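Local coordinates for protein cellulose 1,4-beta-cellobiosidase (Thermobifida fusca, PDB 4JJJ) that probably hydrolyses cellulose to release cellobiose, as the catalytic family 48 glycoside hydrolase domain of a longer cellulase that also carries a carbohydrate-binding module, at residues 57-62 and 622-627; 368-373 and 488-493; 427-432 and 510-515. The protein carries 1 engineered substitution. All blocks are in the same frame, centred on the assembly; numbering follows the deposited sequence.

Contact 1 (57-62 and 622-627); sequences LWLEAY and AQVEIA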
loop_
_atom_site.group_PDB
_atom_site.type_symbol
_atom_site.label_atom_id
_atom_site.label_comp_id
_atom_site.label_asym_id
_atom_site.label_seq_id
_atom_site.Cartn_x
_atom_site.Cartn_y
_atom_site.Cartn_z
ATOM N N LEU A 57 -2.735 14.181 -1.140
ATOM C CA LEU A 57 -2.730 14.948 0.143
ATOM C C LEU A 57 -1.356 15.534 0.323
ATOM O O LEU A 57 -1.181 16.726 0.682
ATOM C CB LEU A 57 -3.095 14.119 1.312
ATOM C CG LEU A 57 -4.486 13.537 1.297
ATOM C CD1 LEU A 57 -4.673 12.629 2.492
ATOM C CD2 LEU A 57 -5.584 14.642 1.301
ATOM N N TRP A 58 -0.296 14.691 0.204
ATOM C CA TRP A 58 1.056 15.127 0.462
ATOM C C TRP A 58 1.443 16.328 -0.406
ATOM O O TRP A 58 2.054 17.336 0.056
ATOM C CB TRP A 58 2.068 14.003 0.268
ATOM C CG TRP A 58 3.310 14.064 1.029
ATOM C CD1 TRP A 58 3.851 15.078 1.804
ATOM C CD2 TRP A 58 4.218 12.943 1.164
ATOM N NE1 TRP A 58 5.021 14.659 2.384
ATOM C CE2 TRP A 58 5.285 13.354 1.986
ATOM C CE3 TRP A 58 4.218 11.646 0.599
ATOM C CZ2 TRP A 58 6.361 12.510 2.318
ATOM C CZ3 TRP A 58 5.298 10.780 0.934
ATOM C CH2 TRP A 58 6.334 11.211 1.806
ATOM N N LEU A 59 1.054 16.283 -1.716
ATOM C CA LEU A 59 1.388 17.347 -2.609
ATOM C C LEU A 59 0.701 18.644 -2.202
ATOM O O LEU A 59 1.352 19.708 -2.208
ATOM C CB LEU A 59 0.891 16.965 -3.985
ATOM C CG LEU A 59 1.231 17.926 -5.157
ATOM C CD1 LEU A 59 2.692 17.847 -5.523
ATOM C CD2 LEU A 59 0.357 17.620 -6.347
ATOM N N GLU A 60 -0.577 18.561 -1.864
ATOM C CA GLU A 60 -1.274 19.769 -1.440
ATOM C C GLU A 60 -0.861 20.274 -0.096
ATOM O O GLU A 60 -0.954 21.482 0.131
ATOM C CB GLU A 60 -2.816 19.554 -1.552
ATOM C CG GLU A 60 -3.315 19.227 -2.955
ATOM C CD GLU A 60 -3.149 20.265 -4.003
ATOM O OE1 GLU A 60 -2.289 21.198 -3.846
ATOM O OE2 GLU A 60 -3.841 20.087 -5.030
ATOM N N ALA A 61 -0.337 19.388 0.761
ATOM C CA ALA A 61 0.127 19.906 2.060
ATOM C C ALA A 61 1.374 20.745 1.848
ATOM O O ALA A 61 1.579 21.826 2.461
ATOM C CB ALA A 61 0.375 18.727 3.034
ATOM N N TYR A 62 2.306 20.290 1.018
ATOM C CA TYR A 62 3.498 21.079 0.662
ATOM C C TYR A 62 3.094 22.337 -0.091
ATOM O O TYR A 62 3.697 23.379 0.129
ATOM C CB TYR A 62 4.524 20.297 -0.142
ATOM C CG TYR A 62 5.619 19.684 0.731
ATOM C CD1 TYR A 62 5.741 18.322 0.861
ATOM C CD2 TYR A 62 6.475 20.507 1.386
ATOM C CE1 TYR A 62 6.729 17.758 1.645
ATOM C CE2 TYR A 62 7.464 19.959 2.209
ATOM C CZ TYR A 62 7.607 18.560 2.309
ATOM O OH TYR A 62 8.541 17.916 3.161
ATOM N N ALA A 622 5.054 8.851 -7.820
ATOM C CA ALA A 622 6.473 9.120 -8.049
ATOM C C ALA A 622 6.661 10.613 -8.332
ATOM O O ALA A 622 7.646 11.230 -7.937
ATOM C CB ALA A 622 7.021 8.263 -9.190
ATOM N N GLN A 623 5.767 11.167 -9.179
ATOM C CA GLN A 623 5.873 12.580 -9.511
ATOM C C GLN A 623 5.667 13.433 -8.283
ATOM O O GLN A 623 6.336 14.461 -8.118
ATOM C CB GLN A 623 4.905 12.943 -10.643
ATOM C CG GLN A 623 5.149 12.145 -11.951
ATOM C CD GLN A 623 6.577 12.352 -12.464
ATOM O OE1 GLN A 623 7.024 13.500 -12.655
ATOM N NE2 GLN A 623 7.308 11.300 -12.675
ATOM N N VAL A 624 4.740 13.051 -7.403
ATOM C CA VAL A 624 4.574 13.750 -6.104
ATOM C C VAL A 624 5.808 13.550 -5.261
ATOM O O VAL A 624 6.352 14.474 -4.671
ATOM C CB VAL A 624 3.287 13.284 -5.407
ATOM C CG1 VAL A 624 3.259 13.858 -4.022
ATOM C CG2 VAL A 624 2.034 13.649 -6.181
ATOM N N GLU A 625 6.362 12.336 -5.216
ATOM C CA GLU A 625 7.539 12.036 -4.406
ATOM C C GLU A 625 8.630 13.018 -4.752
ATOM O O GLU A 625 9.261 13.662 -3.918
ATOM C CB GLU A 625 7.989 10.565 -4.623
ATOM C CG GLU A 625 8.888 10.093 -3.541
ATOM C CD GLU A 625 8.147 9.352 -2.451
ATOM O OE1 GLU A 625 8.051 9.849 -1.341
ATOM O OE2 GLU A 625 7.574 8.255 -2.673
ATOM N N ILE A 626 8.816 13.230 -6.069
ATOM C CA ILE A 626 9.794 14.193 -6.551
ATOM C C ILE A 626 9.493 15.642 -6.037
ATOM O O ILE A 626 10.403 16.345 -5.580
ATOM C CB ILE A 626 9.933 14.164 -8.104
ATOM C CG1 ILE A 626 10.420 12.798 -8.583
ATOM C CG2 ILE A 626 10.851 15.253 -8.554
ATOM C CD1 ILE A 626 10.156 12.631 -10.098
ATOM N N ALA A 627 8.280 16.094 -6.300
ATOM C CA ALA A 627 7.870 17.417 -5.813
ATOM C C ALA A 627 8.197 17.555 -4.339
ATOM O O ALA A 627 8.689 18.568 -3.931
ATOM C CB ALA A 627 6.401 17.646 -6.024
#
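L59 and V624 meet where two nearly parallel helices, 50-67 near the start of the chain and 620-637 at its end, lie next to each other in the (α/α)6 barrel of this family 48 enzyme. The contact therefore joins an early helix of the chain to its last one. Over these short segments the axes approach to 9.5 Å and run at 26° to each other, a wide separation bridged by side chains alone.

The closer packing is apolar. V624 sends CG1 against L59 at CB, 3.9 Å away, with CG2 of the same valine slightly farther from that CB, so the branched end straddles the root of the leucine. L59 has CG anti to its own N, and its CD1 reaches past V624 to the CB of A627 at 3.7 Å. Y10 and I13 of helix 2-14 pack on L59 as well, and the same helix touches A627 through Q9.

The sparser part lies on the other flank, where W58 and E625 approach each other through few atoms. Here W58 CB is 4.5 Å from V624 CG1, at the limit of contact. Nor is there a solvent side: every touching residue is buried, and the change is from hydrocarbon to polar surroundings. The E625 chain bends at chi2 (95°), which brings its carboxylate back toward the indole although its CB points away from helix 50-67. That carboxylate is gripped by several groups: K507 forms a salt bridge to OE1, while W420 NE1, from a residue lining the glycan pocket, donates to OE2, which is also hydrogen-bonded to Y55 OH. Indole and carboxylate planes stand 87° apart, and E625 OE1 lies 3.7 Å from W58 CZ3.

Contact 2 (368-373 and 488-493); sequences SAEGGI and LHVQVV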
loop_
_atom_site.group_PDB
_atom_site.type_symbol
_atom_site.label_atom_id
_atom_site.label_comp_id
_atom_site.label_asym_id
_atom_site.label_seq_id
_atom_site.Cartn_x
_atom_site.Cartn_y
_atom_site.Cartn_z
ATOM N N SER A 368 19.305 -6.275 8.805
ATOM C CA SER A 368 20.307 -7.266 8.330
ATOM C C SER A 368 21.703 -6.862 8.755
ATOM O O SER A 368 22.029 -5.682 9.084
ATOM C CB SER A 368 20.229 -7.415 6.814
ATOM O OG SER A 368 20.617 -6.168 6.184
ATOM N N ALA A 369 22.613 -7.833 8.593
ATOM C CA ALA A 369 24.065 -7.608 8.777
ATOM C C ALA A 369 24.510 -6.406 7.953
ATOM O O ALA A 369 25.326 -5.565 8.381
ATOM C CB ALA A 369 24.833 -8.813 8.370
ATOM N N GLU A 370 24.087 -6.307 6.691
ATOM C CA GLU A 370 24.535 -5.279 5.767
ATOM C C GLU A 370 23.866 -3.948 6.052
ATOM O O GLU A 370 24.454 -2.902 5.774
ATOM C CB GLU A 370 24.282 -5.731 4.327
ATOM C CG GLU A 370 25.324 -6.667 3.793
ATOM C CD GLU A 370 25.051 -8.103 4.164
ATOM O OE1 GLU A 370 23.884 -8.443 4.485
ATOM O OE2 GLU A 370 26.068 -8.909 4.238
ATOM N N GLY A 371 22.623 -3.946 6.538
ATOM C CA GLY A 371 21.901 -2.730 6.959
ATOM C C GLY A 371 20.501 -2.571 6.424
ATOM O O GLY A 371 19.695 -1.904 7.011
ATOM N N GLY A 372 20.201 -3.209 5.290
ATOM C CA GLY A 372 18.843 -3.231 4.788
ATOM C C GLY A 372 17.890 -3.926 5.735
ATOM O O GLY A 372 18.266 -4.820 6.495
ATOM N N ILE A 373 16.630 -3.567 5.674
ATOM C CA ILE A 373 15.538 -4.043 6.540
ATOM C C ILE A 373 14.783 -5.207 5.933
ATOM O O ILE A 373 14.154 -5.083 4.855
ATOM C CB ILE A 373 14.601 -2.934 6.973
ATOM C CG1 ILE A 373 15.372 -1.628 7.367
ATOM C CG2 ILE A 373 13.636 -3.398 8.046
ATOM C CD1 ILE A 373 16.357 -1.723 8.512
ATOM N N LEU A 488 21.572 -12.752 8.894
ATOM C CA LEU A 488 20.563 -12.200 8.006
ATOM C C LEU A 488 21.226 -11.268 6.998
ATOM O O LEU A 488 21.991 -10.372 7.375
ATOM C CB LEU A 488 19.626 -11.364 8.842
ATOM C CG LEU A 488 18.527 -10.649 7.992
ATOM C CD1 LEU A 488 17.666 -11.584 7.184
ATOM C CD2 LEU A 488 17.743 -9.811 9.032
ATOM N N HIS A 489 21.048 -11.580 5.723
ATOM C CA HIS A 489 21.777 -10.941 4.675
ATOM C C HIS A 489 20.944 -10.389 3.537
ATOM O O HIS A 489 19.961 -10.925 3.201
ATOM C CB HIS A 489 22.754 -11.974 3.993
ATOM C CG HIS A 489 23.631 -12.674 4.935
ATOM N ND1 HIS A 489 24.845 -12.151 5.291
ATOM C CD2 HIS A 489 23.507 -13.855 5.572
ATOM C CE1 HIS A 489 25.434 -12.975 6.133
ATOM N NE2 HIS A 489 24.654 -14.041 6.286
ATOM N N VAL A 490 21.409 -9.300 2.957
ATOM C CA VAL A 490 20.833 -8.793 1.763
ATOM C C VAL A 490 21.965 -8.388 0.783
ATOM O O VAL A 490 23.016 -7.781 1.176
ATOM C CB VAL A 490 19.915 -7.568 2.066
ATOM C CG1 VAL A 490 20.690 -6.363 2.596
ATOM C CG2 VAL A 490 19.243 -7.103 0.802
ATOM N N GLN A 491 21.691 -8.604 -0.513
ATOM C CA GLN A 491 22.561 -8.112 -1.584
ATOM C C GLN A 491 21.661 -7.415 -2.654
ATOM O O GLN A 491 20.480 -7.814 -2.865
ATOM C CB GLN A 491 23.524 -9.225 -2.143
ATOM C CG GLN A 491 22.779 -10.347 -2.745
ATOM C CD GLN A 491 23.706 -11.427 -3.296
ATOM O OE1 GLN A 491 24.737 -11.129 -3.862
ATOM N NE2 GLN A 491 23.159 -12.628 -3.311
ATOM N N VAL A 492 22.219 -6.355 -3.205
ATOM C CA VAL A 492 21.578 -5.601 -4.275
ATOM C C VAL A 492 21.959 -6.326 -5.566
ATOM O O VAL A 492 23.177 -6.440 -5.858
ATOM C CB VAL A 492 22.028 -4.137 -4.300
ATOM C CG1 VAL A 492 21.371 -3.381 -5.457
ATOM C CG2 VAL A 492 21.702 -3.510 -2.929
ATOM N N VAL A 493 20.965 -6.756 -6.326
ATOM C CA VAL A 493 21.202 -7.470 -7.583
ATOM C C VAL A 493 20.783 -6.725 -8.848
ATOM O O VAL A 493 20.961 -7.245 -9.970
ATOM C CB VAL A 493 20.576 -8.883 -7.542
ATOM C CG1 VAL A 493 21.255 -9.686 -6.400
ATOM C CG2 VAL A 493 19.113 -8.864 -7.362
#
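S368 and A369 meet the backbone of L488 at the start of strand 488-496, and E370 reaches two residues further along the strand, to V490 N. Two hydrogen bonds cross the contact. A369 N donates to L488 O over 2.9 Å, and V490 N donates to E370 OE1 over 3.0 Å, a fairly straight bond (161°) that meets the carboxylate from above its plane. The E370 chain is bent at chi2 (85°), which folds the acid onto the strand. Its other oxygen, OE2, lies at the edge of the H489 ring, 3.6 Å from ND1.

Packing contacts fill in between these bonds. CD2 of L488 lies 3.7 Å from S368 CA, while V490 CG1 approaches S368 OG and the CB of E370. At G372 the backbone comes close to that same methyl, leaving little room for a side chain directed at the strand.

Within the loop, S368 OG accepts from G371 N (3.0 Å) and donates to G372 O (2.7 Å) on a lone pair in the carbonyl plane; S368 N gives G372 O a second donor. On its other edge, the strand pairs with 465-473, its antiparallel partner in a two-stranded sheet. The loop leading from helix 348-365 to strand 376-378 is thus held against the end of this antiparallel pair where the connection from 465-473 enters strand 488-496, its turn tied internally by an ST motif at S368.

Contact 3 (427-432 and 510-515); sequences QLYYVT and MYYAKR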
loop_
_atom_site.group_PDB
_atom_site.type_symbol
_atom_site.label_atom_id
_atom_site.label_comp_id
_atom_site.label_asym_id
_atom_site.label_seq_id
_atom_site.Cartn_x
_atom_site.Cartn_y
_atom_site.Cartn_z
ATOM N N GLN A 427 12.312 10.981 9.141
ATOM C CA GLN A 427 11.482 12.111 9.514
ATOM C C GLN A 427 11.297 12.138 11.077
ATOM O O GLN A 427 11.406 13.204 11.674
ATOM C CB GLN A 427 10.137 12.091 8.885
ATOM C CG GLN A 427 10.108 12.484 7.404
ATOM C CD GLN A 427 8.670 12.676 6.903
ATOM O OE1 GLN A 427 7.676 12.419 7.537
ATOM N NE2 GLN A 427 8.618 13.097 5.686
ATOM N N LEU A 428 11.034 10.999 11.680
ATOM C CA LEU A 428 10.962 10.943 13.138
ATOM C C LEU A 428 12.227 11.462 13.766
ATOM O O LEU A 428 12.187 12.268 14.743
ATOM C CB LEU A 428 10.651 9.517 13.582
ATOM C CG LEU A 428 10.630 9.324 15.068
ATOM C CD1 LEU A 428 9.382 10.076 15.636
ATOM C CD2 LEU A 428 10.571 7.823 15.400
ATOM N N TYR A 429 13.365 10.954 13.289
ATOM C CA TYR A 429 14.662 11.358 13.795
ATOM C C TYR A 429 14.862 12.877 13.666
ATOM O O TYR A 429 15.221 13.544 14.606
ATOM C CB TYR A 429 15.757 10.600 13.025
ATOM C CG TYR A 429 17.141 10.929 13.416
ATOM C CD1 TYR A 429 17.581 10.874 14.736
ATOM C CD2 TYR A 429 18.007 11.359 12.466
ATOM C CE1 TYR A 429 18.866 11.242 15.049
ATOM C CE2 TYR A 429 19.314 11.728 12.757
ATOM C CZ TYR A 429 19.737 11.670 14.056
ATOM O OH TYR A 429 21.102 11.975 14.340
ATOM N N TYR A 430 14.443 13.447 12.511
ATOM C CA TYR A 430 14.449 14.892 12.356
ATOM C C TYR A 430 13.612 15.581 13.420
ATOM O O TYR A 430 14.074 16.602 14.011
ATOM C CB TYR A 430 14.021 15.236 10.949
ATOM C CG TYR A 430 13.686 16.682 10.719
ATOM C CD1 TYR A 430 14.647 17.675 10.921
ATOM C CD2 TYR A 430 12.437 17.032 10.280
ATOM C CE1 TYR A 430 14.302 19.008 10.734
ATOM C CE2 TYR A 430 12.110 18.394 10.046
ATOM C CZ TYR A 430 13.054 19.376 10.298
ATOM O OH TYR A 430 12.669 20.706 10.010
ATOM N N VAL A 431 12.393 15.118 13.623
ATOM C CA VAL A 431 11.447 15.778 14.548
ATOM C C VAL A 431 11.931 15.713 15.983
ATOM O O VAL A 431 11.963 16.799 16.658
ATOM C CB VAL A 431 10.061 15.241 14.378
ATOM C CG1 VAL A 431 9.142 15.812 15.433
ATOM C CG2 VAL A 431 9.548 15.525 12.931
ATOM N N THR A 432 12.294 14.538 16.464
ATOM C CA THR A 432 12.460 14.326 17.915
ATOM C C THR A 432 13.887 13.907 18.271
ATOM O O THR A 432 14.225 13.864 19.500
ATOM C CB THR A 432 11.517 13.200 18.470
ATOM O OG1 THR A 432 12.010 11.928 18.017
ATOM C CG2 THR A 432 10.078 13.416 18.113
ATOM N N MET A 510 18.315 13.452 3.324
ATOM C CA MET A 510 18.209 14.856 3.765
ATOM C C MET A 510 17.732 14.956 5.214
ATOM O O MET A 510 18.360 15.708 5.980
ATOM C CB MET A 510 17.275 15.624 2.843
ATOM C CG MET A 510 17.984 16.025 1.527
ATOM S SD MET A 510 17.005 17.189 0.563
ATOM C CE MET A 510 15.476 16.307 0.238
ATOM N N TYR A 511 16.658 14.260 5.579
ATOM C CA TYR A 511 16.157 14.316 6.978
ATOM C C TYR A 511 17.235 13.851 7.896
ATOM O O TYR A 511 17.466 14.414 9.014
ATOM C CB TYR A 511 14.844 13.523 7.116
ATOM C CG TYR A 511 13.658 14.200 6.508
ATOM C CD1 TYR A 511 13.107 13.726 5.343
ATOM C CD2 TYR A 511 13.033 15.268 7.139
ATOM C CE1 TYR A 511 11.983 14.359 4.823
ATOM C CE2 TYR A 511 11.940 15.926 6.646
ATOM C CZ TYR A 511 11.412 15.515 5.451
ATOM O OH TYR A 511 10.289 16.045 4.887
ATOM N N TYR A 512 17.893 12.731 7.533
ATOM C CA TYR A 512 18.973 12.215 8.363
ATOM C C TYR A 512 20.146 13.180 8.489
ATOM O O TYR A 512 20.689 13.391 9.591
ATOM C CB TYR A 512 19.480 10.923 7.763
ATOM C CG TYR A 512 20.700 10.341 8.473
ATOM C CD1 TYR A 512 20.606 9.744 9.752
ATOM C CD2 TYR A 512 21.908 10.343 7.818
ATOM C CE1 TYR A 512 21.754 9.176 10.389
ATOM C CE2 TYR A 512 23.045 9.821 8.469
ATOM C CZ TYR A 512 22.929 9.230 9.705
ATOM O OH TYR A 512 24.018 8.652 10.245
ATOM N N ALA A 513 20.502 13.775 7.375
ATOM C CA ALA A 513 21.599 14.753 7.393
ATOM C C ALA A 513 21.289 15.956 8.216
ATOM O O ALA A 513 22.197 16.459 8.889
ATOM C CB ALA A 513 21.923 15.178 5.969
ATOM N N LYS A 514 20.070 16.436 8.117
ATOM C CA LYS A 514 19.669 17.653 8.840
ATOM C C LYS A 514 19.926 17.458 10.336
ATOM O O LYS A 514 20.521 18.367 10.961
ATOM C CB LYS A 514 18.256 18.029 8.556
ATOM C CG LYS A 514 17.780 19.292 9.300
ATOM C CD LYS A 514 18.529 20.493 8.843
ATOM C CE LYS A 514 18.071 21.714 9.630
ATOM N NZ LYS A 514 18.684 22.912 9.028
ATOM N N ARG A 515 19.443 16.330 10.897
ATOM C CA ARG A 515 19.522 16.106 12.310
ATOM C C ARG A 515 20.949 15.704 12.669
ATOM O O ARG A 515 21.494 16.104 13.743
ATOM C CB ARG A 515 18.440 15.105 12.755
ATOM C CG ARG A 515 18.371 14.824 14.237
ATOM C CD ARG A 515 17.411 15.909 14.750
ATOM N NE ARG A 515 17.411 15.895 16.139
ATOM C CZ ARG A 515 16.564 16.457 16.944
ATOM N NH1 ARG A 515 15.409 16.942 16.584
ATOM N NH2 ARG A 515 16.883 16.334 18.225
HETATM O O HOH W 1 13.951 17.718 18.979
#
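Extended away from its own N at CG (chi1 -177°) and then bent at chi2 (89°), R515 lays its aliphatic chain over Y429 and carries its guanidinium on to the end of helix 416-432. Its CG sits over one face of the Y429 ring, 3.6 Å from the centroid, in a CH-pi contact. Beyond it, NH1 donates to Y430 O over 2.9 Å, the oxygen lying close to the guanidinium plane but the donor well above the carbonyl plane. The same NH1 also donates to a water that in turn bonds V431 O.

These two helices, 416-432 and 499-516, run nearly parallel, 8.1 Å apart at the short segments, as two members of the (α/α)6 barrel. Deeper in, Q427 CG rests over the centre of the Y511 ring, 3.6 Å from its centroid, while W235 and Q231 bind the amide oxygen. Y430 meets the edge of Y511 through CD2, and its CE1 touches CG of K514. On the opposite flank from Y430, Y429 CE2 packs 3.8 Å from Y512 CD1, the two rings set obliquely; Y512 OH hydrogen-bonds D442, a calcium ligand.

Overall arrangement
Contacts 1 and 3 join near-parallel barrel helices and touch each other, centres 19 Å apart: Y62 OH packs 3.1 Å from Y511 OH. Helix 499-516, which supplies one side of contact 3, also meets W58, Y62 and E625 of contact 1. Contact 1 lies near the catalytic centre: the side chain of E625 is about 8 Å from that of E51, the predicted proton donor, and about 8 Å from a bound glucose unit; the side chain of W58 is about 9 Å from that of N224, the engineered residue at the predicted nucleophile position. Contact 2 lies apart, its nearest atoms about 16 Å from contact 1 and 12 Å from contact 3, yet strand 488-496 leads into helix 499-516.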